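Local atomic coordinates of putative c-1-tetrahydrofolate synthase, cytoplasmic (Leishmania major, PDB entry 4A26), a protein that acts as a homodimeric, bifunctional N5,N10-methylenetetrahydrofolate dehydrogenase/cyclohydrolase that interconverts one-carbon units carried on tetrahydrofolate, probably with NADP as coenzyme. Residues A[5-10]-A[267-272]; A[151-156]-A[183-188]; A[165-170]-A[210-215]; A[214-219]-A[235-240]. All blocks are in the same frame, centred on the assembly; numbering follows the deposited sequence.

Contact 1. Residues A[5-10]-A[267-272]; sequences SAQIID and AAWISP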
loop_
_atom_site.group_PDB
_atom_site.type_symbol
_atom_site.label_atom_id
_atom_site.label_comp_id
_atom_site.label_asym_id
_atom_site.label_seq_id
_atom_site.Cartn_x
_atom_site.Cartn_y
_atom_site.Cartn_z
ATOM N N SER A 5 -5.786 -36.630 -0.386
ATOM C CA SER A 5 -5.099 -35.601 -1.214
ATOM C C SER A 5 -5.855 -34.276 -1.196
ATOM O O SER A 5 -7.033 -34.224 -0.842
ATOM C CB SER A 5 -4.948 -36.086 -2.656
ATOM O OG SER A 5 -4.044 -37.173 -2.729
ATOM N N ALA A 6 -5.161 -33.213 -1.595
ATOM C CA ALA A 6 -5.723 -31.865 -1.600
ATOM C C ALA A 6 -6.898 -31.757 -2.558
ATOM O O ALA A 6 -6.955 -32.454 -3.577
ATOM C CB ALA A 6 -4.661 -30.845 -1.974
ATOM N N GLN A 7 -7.832 -30.877 -2.217
ATOM C CA GLN A 7 -8.986 -30.612 -3.052
ATOM C C GLN A 7 -8.633 -29.477 -3.999
ATOM O O GLN A 7 -7.749 -28.668 -3.710
ATOM C CB GLN A 7 -10.194 -30.253 -2.190
ATOM C CG GLN A 7 -11.515 -30.776 -2.735
ATOM C CD GLN A 7 -12.527 -31.033 -1.642
ATOM O OE1 GLN A 7 -12.522 -30.360 -0.603
ATOM N NE2 GLN A 7 -13.409 -32.010 -1.867
ATOM N N ILE A 8 -9.327 -29.421 -5.128
ATOM C CA ILE A 8 -8.945 -28.541 -6.218
ATOM C C ILE A 8 -9.859 -27.329 -6.264
ATOM O O ILE A 8 -11.055 -27.458 -6.493
ATOM C CB ILE A 8 -8.953 -29.301 -7.559
ATOM C CG1 ILE A 8 -7.843 -30.368 -7.541
ATOM C CG2 ILE A 8 -8.768 -28.346 -8.725
ATOM C CD1 ILE A 8 -7.694 -31.162 -8.827
ATOM N N ILE A 9 -9.278 -26.155 -6.023
ATOM C CA ILE A 9 -9.993 -24.889 -6.070
ATOM C C ILE A 9 -10.358 -24.600 -7.524
ATOM O O ILE A 9 -9.554 -24.049 -8.277
ATOM C CB ILE A 9 -9.116 -23.730 -5.514
ATOM C CG1 ILE A 9 -8.753 -23.965 -4.045
ATOM C CG2 ILE A 9 -9.824 -22.398 -5.651
ATOM C CD1 ILE A 9 -7.845 -22.902 -3.459
ATOM N N ASP A 10 -11.566 -24.994 -7.921
ATOM C CA ASP A 10 -12.020 -24.792 -9.297
ATOM C C ASP A 10 -12.389 -23.327 -9.561
ATOM O O ASP A 10 -13.562 -22.952 -9.519
ATOM C CB ASP A 10 -13.196 -25.716 -9.630
ATOM C CG ASP A 10 -13.549 -25.705 -11.115
ATOM O OD1 ASP A 10 -12.905 -24.945 -11.878
ATOM O OD2 ASP A 10 -14.471 -26.457 -11.518
ATOM N N ALA A 267 -1.121 -30.405 0.735
ATOM C CA ALA A 267 -2.110 -29.330 0.861
ATOM C C ALA A 267 -3.517 -29.865 1.118
ATOM O O ALA A 267 -3.823 -31.013 0.806
ATOM C CB ALA A 267 -2.107 -28.460 -0.394
ATOM N N ALA A 268 -4.363 -29.018 1.700
ATOM C CA ALA A 268 -5.792 -29.300 1.828
ATOM C C ALA A 268 -6.552 -28.705 0.644
ATOM O O ALA A 268 -7.511 -29.304 0.148
ATOM C CB ALA A 268 -6.330 -28.741 3.137
ATOM N N TRP A 269 -6.127 -27.521 0.206
ATOM C CA TRP A 269 -6.702 -26.866 -0.962
ATOM C C TRP A 269 -5.601 -26.356 -1.887
ATOM O O TRP A 269 -4.557 -25.897 -1.427
ATOM C CB TRP A 269 -7.585 -25.695 -0.535
ATOM C CG TRP A 269 -8.844 -26.103 0.143
ATOM C CD1 TRP A 269 -9.025 -26.323 1.481
ATOM C CD2 TRP A 269 -10.118 -26.335 -0.479
ATOM N NE1 TRP A 269 -10.334 -26.680 1.727
ATOM C CE2 TRP A 269 -11.023 -26.693 0.543
ATOM C CE3 TRP A 269 -10.579 -26.277 -1.800
ATOM C CZ2 TRP A 269 -12.362 -26.994 0.286
ATOM C CZ3 TRP A 269 -11.915 -26.574 -2.056
ATOM C CH2 TRP A 269 -12.789 -26.930 -1.016
ATOM N N ILE A 270 -5.849 -26.433 -3.190
ATOM C CA ILE A 270 -4.912 -25.932 -4.188
ATOM C C ILE A 270 -5.661 -25.521 -5.460
ATOM O O ILE A 270 -6.719 -26.068 -5.765
ATOM C CB ILE A 270 -3.825 -26.991 -4.495
ATOM C CG1 ILE A 270 -2.722 -26.413 -5.378
ATOM C CG2 ILE A 270 -4.431 -28.213 -5.152
ATOM C CD1 ILE A 270 -1.412 -27.150 -5.235
ATOM N N SER A 271 -5.131 -24.534 -6.179
ATOM C CA SER A 271 -5.688 -24.125 -7.471
ATOM C C SER A 271 -4.654 -24.387 -8.560
ATOM O O SER A 271 -3.573 -23.797 -8.540
ATOM C CB SER A 271 -6.053 -22.645 -7.463
ATOM O OG SER A 271 -4.884 -21.848 -7.400
ATOM N N PRO A 272 -4.981 -25.259 -9.522
ATOM C CA PRO A 272 -4.008 -25.638 -10.533
ATOM C C PRO A 272 -3.871 -24.598 -11.643
ATOM O O PRO A 272 -4.750 -23.756 -11.808
ATOM C CB PRO A 272 -4.610 -26.916 -11.101
ATOM C CG PRO A 272 -6.080 -26.669 -11.034
ATOM C CD PRO A 272 -6.312 -25.819 -9.816
#
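Q7 lies alongside W269, both side chains running the same way on one face of a two-stranded parallel pairing. CB of Q7 sits over the six-membered ring of W269, 4.1 Å from its centroid and 14° off the normal, a CH-pi contact displaced toward the rim. Farther out OE1 of Q7 comes within 3.5 Å of CH2 of W269, the amide turned 43° from the ring plane. I9 crosses W269 at about a right angle, its CG1 3.7 Å from CE3 of W269. On the other face, with chi1 of I8 at -66°, CG1 lies beside the backbone N and CG2 opposite it, where CG2 rests 3.7 Å from CD of P272; CB of A6 packs on CG2 of I270. Backbone bonds hold this register: Q7 N to A268 O (2.9 Å), I270 N to Q7 O (3.0 Å) and I9 N to I270 O. Around them, I161 and C159 pack against both I9 and W269, while F260 covers I8, I270 and P272. S271 OG is bonded to D237 N, on the next strand. The pairing adds the N-terminal strand 7-8 as an outermost strand of the parallel sheet of the Rossmann-like NAD(P)-binding domain.

Contact 2. Residues A[151-156]-A[183-188]; sequences GVIVLL and ALLMKE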
loop_
_atom_site.group_PDB
_atom_site.type_symbol
_atom_site.label_atom_id
_atom_site.label_comp_id
_atom_site.label_asym_id
_atom_site.label_seq_id
_atom_site.Cartn_x
_atom_site.Cartn_y
_atom_site.Cartn_z
ATOM N N GLY A 151 -9.593 -11.505 -6.937
ATOM C CA GLY A 151 -10.074 -12.843 -7.291
ATOM C C GLY A 151 -9.348 -13.974 -6.587
ATOM O O GLY A 151 -9.880 -15.076 -6.472
ATOM N N VAL A 152 -8.127 -13.715 -6.130
ATOM C CA VAL A 152 -7.410 -14.677 -5.295
ATOM C C VAL A 152 -8.057 -14.769 -3.911
ATOM O O VAL A 152 -8.257 -15.861 -3.389
ATOM C CB VAL A 152 -5.920 -14.302 -5.144
ATOM C CG1 VAL A 152 -5.262 -15.143 -4.055
ATOM C CG2 VAL A 152 -5.196 -14.470 -6.480
ATOM N N ILE A 153 -8.383 -13.621 -3.322
ATOM C CA ILE A 153 -9.050 -13.596 -2.017
ATOM C C ILE A 153 -10.443 -14.231 -2.097
ATOM O O ILE A 153 -10.836 -14.974 -1.195
ATOM C CB ILE A 153 -9.134 -12.159 -1.432
ATOM C CG1 ILE A 153 -7.833 -11.793 -0.719
ATOM C CG2 ILE A 153 -10.240 -12.044 -0.417
ATOM C CD1 ILE A 153 -6.616 -11.826 -1.580
ATOM N N VAL A 154 -11.171 -13.956 -3.179
ATOM C CA VAL A 154 -12.517 -14.515 -3.371
ATOM C C VAL A 154 -12.478 -16.037 -3.560
ATOM O O VAL A 154 -13.345 -16.750 -3.063
ATOM C CB VAL A 154 -13.255 -13.842 -4.552
ATOM C CG1 VAL A 154 -14.548 -14.580 -4.873
ATOM C CG2 VAL A 154 -13.544 -12.377 -4.232
ATOM N N LEU A 155 -11.468 -16.527 -4.269
ATOM C CA LEU A 155 -11.186 -17.964 -4.328
ATOM C C LEU A 155 -11.161 -18.597 -2.939
ATOM O O LEU A 155 -11.739 -19.661 -2.731
ATOM C CB LEU A 155 -9.846 -18.224 -5.032
ATOM C CG LEU A 155 -9.875 -18.721 -6.481
ATOM C CD1 LEU A 155 -11.086 -18.212 -7.245
ATOM C CD2 LEU A 155 -8.582 -18.313 -7.183
ATOM N N LEU A 156 -10.491 -17.937 -1.997
ATOM C CA LEU A 156 -10.385 -18.435 -0.624
ATOM C C LEU A 156 -11.726 -18.370 0.101
ATOM O O LEU A 156 -12.226 -19.387 0.571
ATOM C CB LEU A 156 -9.331 -17.642 0.157
ATOM C CG LEU A 156 -7.889 -17.734 -0.356
ATOM C CD1 LEU A 156 -7.033 -16.666 0.292
ATOM C CD2 LEU A 156 -7.305 -19.113 -0.098
ATOM N N ALA A 183 -1.605 -7.163 0.802
ATOM C CA ALA A 183 -2.339 -6.207 1.633
ATOM C C ALA A 183 -3.787 -6.634 1.841
ATOM O O ALA A 183 -4.369 -6.351 2.881
ATOM C CB ALA A 183 -2.288 -4.825 1.022
ATOM N N LEU A 184 -4.373 -7.301 0.847
ATOM C CA LEU A 184 -5.746 -7.788 0.965
ATOM C C LEU A 184 -5.829 -8.882 2.030
ATOM O O LEU A 184 -6.775 -8.912 2.816
ATOM C CB LEU A 184 -6.267 -8.299 -0.383
ATOM C CG LEU A 184 -6.455 -7.243 -1.486
ATOM C CD1 LEU A 184 -6.678 -7.903 -2.850
ATOM C CD2 LEU A 184 -7.602 -6.293 -1.161
ATOM N N LEU A 185 -4.828 -9.757 2.067
ATOM C CA LEU A 185 -4.740 -10.790 3.098
ATOM C C LEU A 185 -4.527 -10.217 4.505
ATOM O O LEU A 185 -5.084 -10.736 5.472
ATOM C CB LEU A 185 -3.621 -11.788 2.769
ATOM C CG LEU A 185 -3.873 -12.746 1.602
ATOM C CD1 LEU A 185 -2.672 -13.652 1.403
ATOM C CD2 LEU A 185 -5.135 -13.575 1.826
ATOM N N MET A 186 -3.719 -9.163 4.622
ATOM C CA MET A 186 -3.519 -8.487 5.911
ATOM C C MET A 186 -4.789 -7.773 6.333
ATOM O O MET A 186 -5.141 -7.761 7.510
ATOM C CB MET A 186 -2.365 -7.480 5.854
ATOM C CG MET A 186 -2.212 -6.650 7.136
ATOM S SD MET A 186 -0.627 -5.814 7.291
ATOM C CE MET A 186 -0.662 -4.745 5.851
ATOM N N LYS A 187 -5.467 -7.174 5.362
ATOM C CA LYS A 187 -6.763 -6.541 5.582
ATOM C C LYS A 187 -7.781 -7.578 6.075
ATOM O O LYS A 187 -8.700 -7.249 6.834
ATOM C CB LYS A 187 -7.230 -5.894 4.278
ATOM C CG LYS A 187 -8.554 -5.161 4.332
ATOM C CD LYS A 187 -9.009 -4.803 2.913
ATOM C CE LYS A 187 -10.107 -3.760 2.928
ATOM N NZ LYS A 187 -11.235 -4.125 3.845
ATOM N N GLU A 188 -7.599 -8.827 5.650
ATOM C CA GLU A 188 -8.431 -9.938 6.109
ATOM C C GLU A 188 -7.881 -10.556 7.414
ATOM O O GLU A 188 -8.391 -11.575 7.890
ATOM C CB GLU A 188 -8.551 -10.998 5.004
ATOM C CG GLU A 188 -9.991 -11.334 4.641
ATOM C CD GLU A 188 -10.689 -10.236 3.850
ATOM O OE1 GLU A 188 -10.016 -9.485 3.121
ATOM O OE2 GLU A 188 -11.925 -10.132 3.946
#
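The carboxylate of E188 is the one flat group here that meets the opposite helix: CG2 of I153 lies above its plane, nearly straight over OE1 and 4.4 Å from it, a loose van der Waals touch. OE2 is taken by a salt bridge to K157, one turn beyond I153 on that same helix, which probably fixes the turn of the carboxylate. The rest of the interface is aliphatic. I153 carries most of it, its CG1 anti to the carbonyl carbon and its chi2 of 60° swinging CD1 toward the start of the facing segment. There CD1 touches CB of L184 at 3.7 Å, closest at the root of the leucine, and CD2 of L185 at 4.1 Å. L156, three residues after I153, brings CD1 to 3.9 Å from the same CD2 of L185, the two side chains crossing at about a right angle. CD2 of L185 thus meets both I153 and L156. L185 leaves its helix along the flank of the interface; with chi2 at 179° its CD1 runs on toward A168 and I215 of the sheet, and the other branch, CD2, turns into the contact. The short axes pass 10.4 Å apart at 42°, consistent with contact through side chains alone. Helices 147-159 and 178-187 lie next to each other against the parallel sheet, with strand 167-171 between them in sequence. M163 covers L185 and E188, L135 of helix 129-136 packs on L184, and M186 reaches I194 of the second subunit.

Contact 3. Residues A[165-170]-A[210-215]; sequences GKRAVV and TADIVI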
loop_
_atom_site.group_PDB
_atom_site.type_symbol
_atom_site.label_atom_id
_atom_site.label_comp_id
_atom_site.label_asym_id
_atom_site.label_seq_id
_atom_site.Cartn_x
_atom_site.Cartn_y
_atom_site.Cartn_z
ATOM N N GLY A 165 -6.391 -14.657 11.406
ATOM C CA GLY A 165 -5.658 -15.434 12.408
ATOM C C GLY A 165 -4.649 -16.421 11.845
ATOM O O GLY A 165 -3.992 -17.153 12.598
ATOM N N LYS A 166 -4.507 -16.435 10.523
ATOM C CA LYS A 166 -3.640 -17.395 9.853
ATOM C C LYS A 166 -2.326 -16.749 9.421
ATOM O O LYS A 166 -2.216 -15.520 9.358
ATOM C CB LYS A 166 -4.354 -17.989 8.636
ATOM C CG LYS A 166 -5.729 -18.594 8.943
ATOM C CD LYS A 166 -5.637 -19.758 9.922
ATOM C CE LYS A 166 -6.970 -20.464 10.074
ATOM N NZ LYS A 166 -6.835 -21.752 10.813
ATOM N N ARG A 167 -1.330 -17.588 9.146
ATOM C CA ARG A 167 -0.061 -17.132 8.606
ATOM C C ARG A 167 -0.120 -17.295 7.092
ATOM O O ARG A 167 -0.655 -18.282 6.591
ATOM C CB ARG A 167 1.096 -17.935 9.200
ATOM C CG ARG A 167 1.140 -17.892 10.726
ATOM C CD ARG A 167 2.106 -18.895 11.336
ATOM N NE ARG A 167 3.471 -18.378 11.390
ATOM C CZ ARG A 167 4.421 -18.809 12.226
ATOM N NH1 ARG A 167 4.182 -19.780 13.106
ATOM N NH2 ARG A 167 5.630 -18.256 12.184
ATOM N N ALA A 168 0.411 -16.315 6.368
ATOM C CA ALA A 168 0.365 -16.316 4.910
ATOM C C ALA A 168 1.706 -15.905 4.326
ATOM O O ALA A 168 2.404 -15.051 4.879
ATOM C CB ALA A 168 -0.729 -15.372 4.416
ATOM N N VAL A 169 2.057 -16.513 3.200
ATOM C CA VAL A 169 3.248 -16.127 2.460
ATOM C C VAL A 169 2.862 -15.819 1.020
ATOM O O VAL A 169 2.253 -16.642 0.352
ATOM C CB VAL A 169 4.314 -17.230 2.497
ATOM C CG1 VAL A 169 5.490 -16.871 1.604
ATOM C CG2 VAL A 169 4.776 -17.462 3.932
ATOM N N VAL A 170 3.195 -14.614 0.569
ATOM C CA VAL A 170 3.016 -14.226 -0.820
ATOM C C VAL A 170 4.375 -14.292 -1.493
ATOM O O VAL A 170 5.265 -13.501 -1.178
ATOM C CB VAL A 170 2.452 -12.795 -0.948
ATOM C CG1 VAL A 170 2.274 -12.421 -2.421
ATOM C CG2 VAL A 170 1.133 -12.665 -0.191
ATOM N N THR A 210 5.466 -22.763 7.896
ATOM C CA THR A 210 4.343 -22.477 8.789
ATOM C C THR A 210 3.180 -21.749 8.099
ATOM O O THR A 210 2.241 -21.323 8.769
ATOM C CB THR A 210 4.809 -21.643 9.993
ATOM O OG1 THR A 210 5.189 -20.335 9.552
ATOM C CG2 THR A 210 5.994 -22.312 10.682
ATOM N N ALA A 211 3.229 -21.638 6.772
ATOM C CA ALA A 211 2.233 -20.874 6.016
ATOM C C ALA A 211 0.943 -21.657 5.829
ATOM O O ALA A 211 0.916 -22.665 5.119
ATOM C CB ALA A 211 2.786 -20.469 4.659
ATOM N N ASP A 212 -0.125 -21.177 6.462
ATOM C CA ASP A 212 -1.456 -21.746 6.291
ATOM C C ASP A 212 -2.007 -21.431 4.903
ATOM O O ASP A 212 -2.811 -22.184 4.350
ATOM C CB ASP A 212 -2.393 -21.210 7.369
ATOM C CG ASP A 212 -2.009 -21.689 8.755
ATOM O OD1 ASP A 212 -2.067 -22.914 8.989
ATOM O OD2 ASP A 212 -1.641 -20.850 9.606
ATOM N N ILE A 213 -1.567 -20.307 4.352
ATOM C CA ILE A 213 -1.941 -19.887 3.012
ATOM C C ILE A 213 -0.657 -19.590 2.229
ATOM O O ILE A 213 0.338 -19.146 2.807
ATOM C CB ILE A 213 -2.871 -18.649 3.074
ATOM C CG1 ILE A 213 -4.165 -19.018 3.826
ATOM C CG2 ILE A 213 -3.170 -18.116 1.677
ATOM C CD1 ILE A 213 -5.171 -17.899 3.951
ATOM N N VAL A 214 -0.668 -19.870 0.929
ATOM C CA VAL A 214 0.484 -19.599 0.072
ATOM C C VAL A 214 0.010 -19.103 -1.282
ATOM O O VAL A 214 -0.823 -19.745 -1.934
ATOM C CB VAL A 214 1.349 -20.850 -0.163
ATOM C CG1 VAL A 214 2.528 -20.505 -1.058
ATOM C CG2 VAL A 214 1.833 -21.438 1.157
ATOM N N ILE A 215 0.552 -17.961 -1.698
ATOM C CA ILE A 215 0.216 -17.363 -2.980
ATOM C C ILE A 215 1.480 -17.386 -3.828
ATOM O O ILE A 215 2.449 -16.687 -3.527
ATOM C CB ILE A 215 -0.307 -15.917 -2.814
ATOM C CG1 ILE A 215 -1.319 -15.825 -1.667
ATOM C CG2 ILE A 215 -0.968 -15.437 -4.089
ATOM C CD1 ILE A 215 -2.511 -16.737 -1.826
#
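The carbonyl O of R167 receives two backbone N-H groups: I213 N at 3.2 Å, in the carbonyl plane, and D212 N at 2.9 Å, a weak bond bent to 124°. D212 answers with its side chain, since OD2 accepts a weak but straight bond from R167 N at 3.3 Å; OD1 is held by a salt bridge to K230. Past this loop the strands run parallel in regular fashion, V169 N bonding to I213 O (3.2 Å) and I215 N to V169 O (3.0 Å). The guanidinium of R167, its chain bent at chi3 (85°), turns one face to T210, whose OG1 stands 3.1 Å above the plane over the centre; the angles are too poor for hydrogen bonds. Its charge is met across the dimer interface by a salt bridge from NH2 to D206 of the second subunit, with Y207 of that subunit in a cation-pi contact. CG2 of V169 packs 3.7 Å from CB of A211. In the sheet, strand 167-171 lies between 213-216 and 191-195. Helix 178-187 covers the face carrying A168, V170 and I215 through V181, A182 and L185, and helix 201-209 covers V169 and V214 through L208.

Contact 4. Residues A[214-219]-A[235-240]; sequences VIAAMG and VVDVGT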
loop_
_atom_site.group_PDB
_atom_site.type_symbol
_atom_site.label_atom_id
_atom_site.label_comp_id
_atom_site.label_asym_id
_atom_site.label_seq_id
_atom_site.Cartn_x
_atom_site.Cartn_y
_atom_site.Cartn_z
ATOM N N VAL A 214 -0.668 -19.870 0.929
ATOM C CA VAL A 214 0.484 -19.599 0.072
ATOM C C VAL A 214 0.010 -19.103 -1.282
ATOM O O VAL A 214 -0.823 -19.745 -1.934
ATOM C CB VAL A 214 1.349 -20.850 -0.163
ATOM C CG1 VAL A 214 2.528 -20.505 -1.058
ATOM C CG2 VAL A 214 1.833 -21.438 1.157
ATOM N N ILE A 215 0.552 -17.961 -1.698
ATOM C CA ILE A 215 0.216 -17.363 -2.980
ATOM C C ILE A 215 1.480 -17.386 -3.828
ATOM O O ILE A 215 2.449 -16.687 -3.527
ATOM C CB ILE A 215 -0.307 -15.917 -2.814
ATOM C CG1 ILE A 215 -1.319 -15.825 -1.667
ATOM C CG2 ILE A 215 -0.968 -15.437 -4.089
ATOM C CD1 ILE A 215 -2.511 -16.737 -1.826
ATOM N N ALA A 216 1.476 -18.223 -4.863
ATOM C CA ALA A 216 2.623 -18.365 -5.751
ATOM C C ALA A 216 2.490 -17.408 -6.934
ATOM O O ALA A 216 1.742 -17.675 -7.880
ATOM C CB ALA A 216 2.737 -19.793 -6.231
ATOM N N ALA A 217 3.219 -16.295 -6.869
ATOM C CA ALA A 217 3.109 -15.227 -7.861
ATOM C C ALA A 217 4.456 -14.768 -8.408
ATOM O O ALA A 217 4.557 -13.666 -8.942
ATOM C CB ALA A 217 2.366 -14.040 -7.257
ATOM N N MET A 218 5.489 -15.597 -8.289
ATOM C CA MET A 218 6.828 -15.200 -8.741
ATOM C C MET A 218 6.941 -15.218 -10.261
ATOM O O MET A 218 7.621 -14.373 -10.833
ATOM C CB MET A 218 7.917 -16.086 -8.115
ATOM C CG MET A 218 8.181 -15.794 -6.645
ATOM S SD MET A 218 9.627 -14.756 -6.327
ATOM C CE MET A 218 9.384 -13.387 -7.466
ATOM N N GLY A 219 6.267 -16.175 -10.897
ATOM C CA GLY A 219 6.310 -16.352 -12.354
ATOM C C GLY A 219 7.382 -17.318 -12.840
ATOM O O GLY A 219 7.810 -17.242 -13.992
ATOM N N VAL A 235 -3.071 -23.457 -1.166
ATOM C CA VAL A 235 -2.111 -22.929 -2.127
ATOM C C VAL A 235 -2.811 -22.380 -3.368
ATOM O O VAL A 235 -3.532 -23.107 -4.048
ATOM C CB VAL A 235 -1.105 -24.015 -2.557
ATOM C CG1 VAL A 235 -0.066 -23.427 -3.520
ATOM C CG2 VAL A 235 -0.428 -24.620 -1.343
ATOM N N VAL A 236 -2.590 -21.096 -3.658
ATOM C CA VAL A 236 -3.107 -20.485 -4.887
ATOM C C VAL A 236 -1.969 -20.173 -5.858
ATOM O O VAL A 236 -1.117 -19.331 -5.580
ATOM C CB VAL A 236 -3.916 -19.204 -4.614
ATOM C CG1 VAL A 236 -4.603 -18.743 -5.894
ATOM C CG2 VAL A 236 -4.946 -19.447 -3.527
ATOM N N ASP A 237 -1.973 -20.861 -6.996
ATOM C CA ASP A 237 -0.937 -20.711 -8.006
ATOM C C ASP A 237 -1.371 -19.661 -9.023
ATOM O O ASP A 237 -2.229 -19.916 -9.857
ATOM C CB ASP A 237 -0.693 -22.061 -8.694
ATOM C CG ASP A 237 0.605 -22.105 -9.484
ATOM O OD1 ASP A 237 1.139 -21.044 -9.871
ATOM O OD2 ASP A 237 1.101 -23.222 -9.716
ATOM N N VAL A 238 -0.773 -18.477 -8.940
ATOM C CA VAL A 238 -1.092 -17.374 -9.851
ATOM C C VAL A 238 -0.066 -17.252 -10.990
ATOM O O VAL A 238 -0.331 -16.612 -12.012
ATOM C CB VAL A 238 -1.190 -16.027 -9.092
ATOM C CG1 VAL A 238 -1.914 -14.995 -9.942
ATOM C CG2 VAL A 238 -1.923 -16.205 -7.774
ATOM N N GLY A 239 1.099 -17.866 -10.816
ATOM C CA GLY A 239 2.112 -17.887 -11.864
ATOM C C GLY A 239 1.667 -18.667 -13.087
ATOM O O GLY A 239 0.970 -19.666 -12.972
ATOM N N THR A 240 2.081 -18.195 -14.260
ATOM C CA THR A 240 1.748 -18.829 -15.535
ATOM C C THR A 240 2.887 -18.625 -16.526
ATOM O O THR A 240 3.246 -17.488 -16.828
ATOM C CB THR A 240 0.472 -18.228 -16.140
ATOM O OG1 THR A 240 0.513 -16.798 -16.022
ATOM C CG2 THR A 240 -0.761 -18.765 -15.431
#
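V236 N donates to V214 O at 2.8 Å and A216 N to V236 O at 2.9 Å, joining two parallel strands in the middle of the Rossmann-like sheet. The ladder ends on a doubly used acceptor: A216 O takes both V238 N (2.8 Å) and G239 N (3.0 Å), so one carbonyl grips the turn in which the second strand leaves the sheet. D237, on the face shared with A216, directs its carboxylate to the loop beyond: OD1 accepts from D257 N and OD2 from V258 N, which fixes the rotation of the group and satisfies both of these buried oxygens. D257 OD2 in turn accepts from G219 N, so the loop holding D257 and V258 joins the end of strand 234-237 to the turn after 213-216. That end of a Rossmann sheet is where the dinucleotide usually binds. On the opposite face I215 and V236 run side by side, with V152 of helix 147-159 lying on both and on V238. I215 is bent at chi2 (-58°), which brings CD1 to 4.0 Å from CB of V236. Its other branch, CG2, meets CG2 of V238 at 3.9 Å.

How the contacts relate
Contacts 1, 3 and 4 are pairings in one parallel sheet. Contact 3 joins strands 167-171 and 213-216, contact 4 joins 213-216 and 234-237 and shares V214 and I215 with it, and contact 1 adds 269-271 and 7-8; W269 O and S271 N meet V235 to link contacts 1 and 4. Centres of contacts 1 and 3 are about 15 Å apart. Contact 2 joins two helices packed on this sheet, V152 and L185 both touching I215, and L155 touching I9. Along the chain, contact 1 encloses the others, contacts 2 and 3 interleave, and contact 4 follows contact 2. The N-terminal strand thus extends the sheet of the NAD(P)-binding domain from far away in sequence.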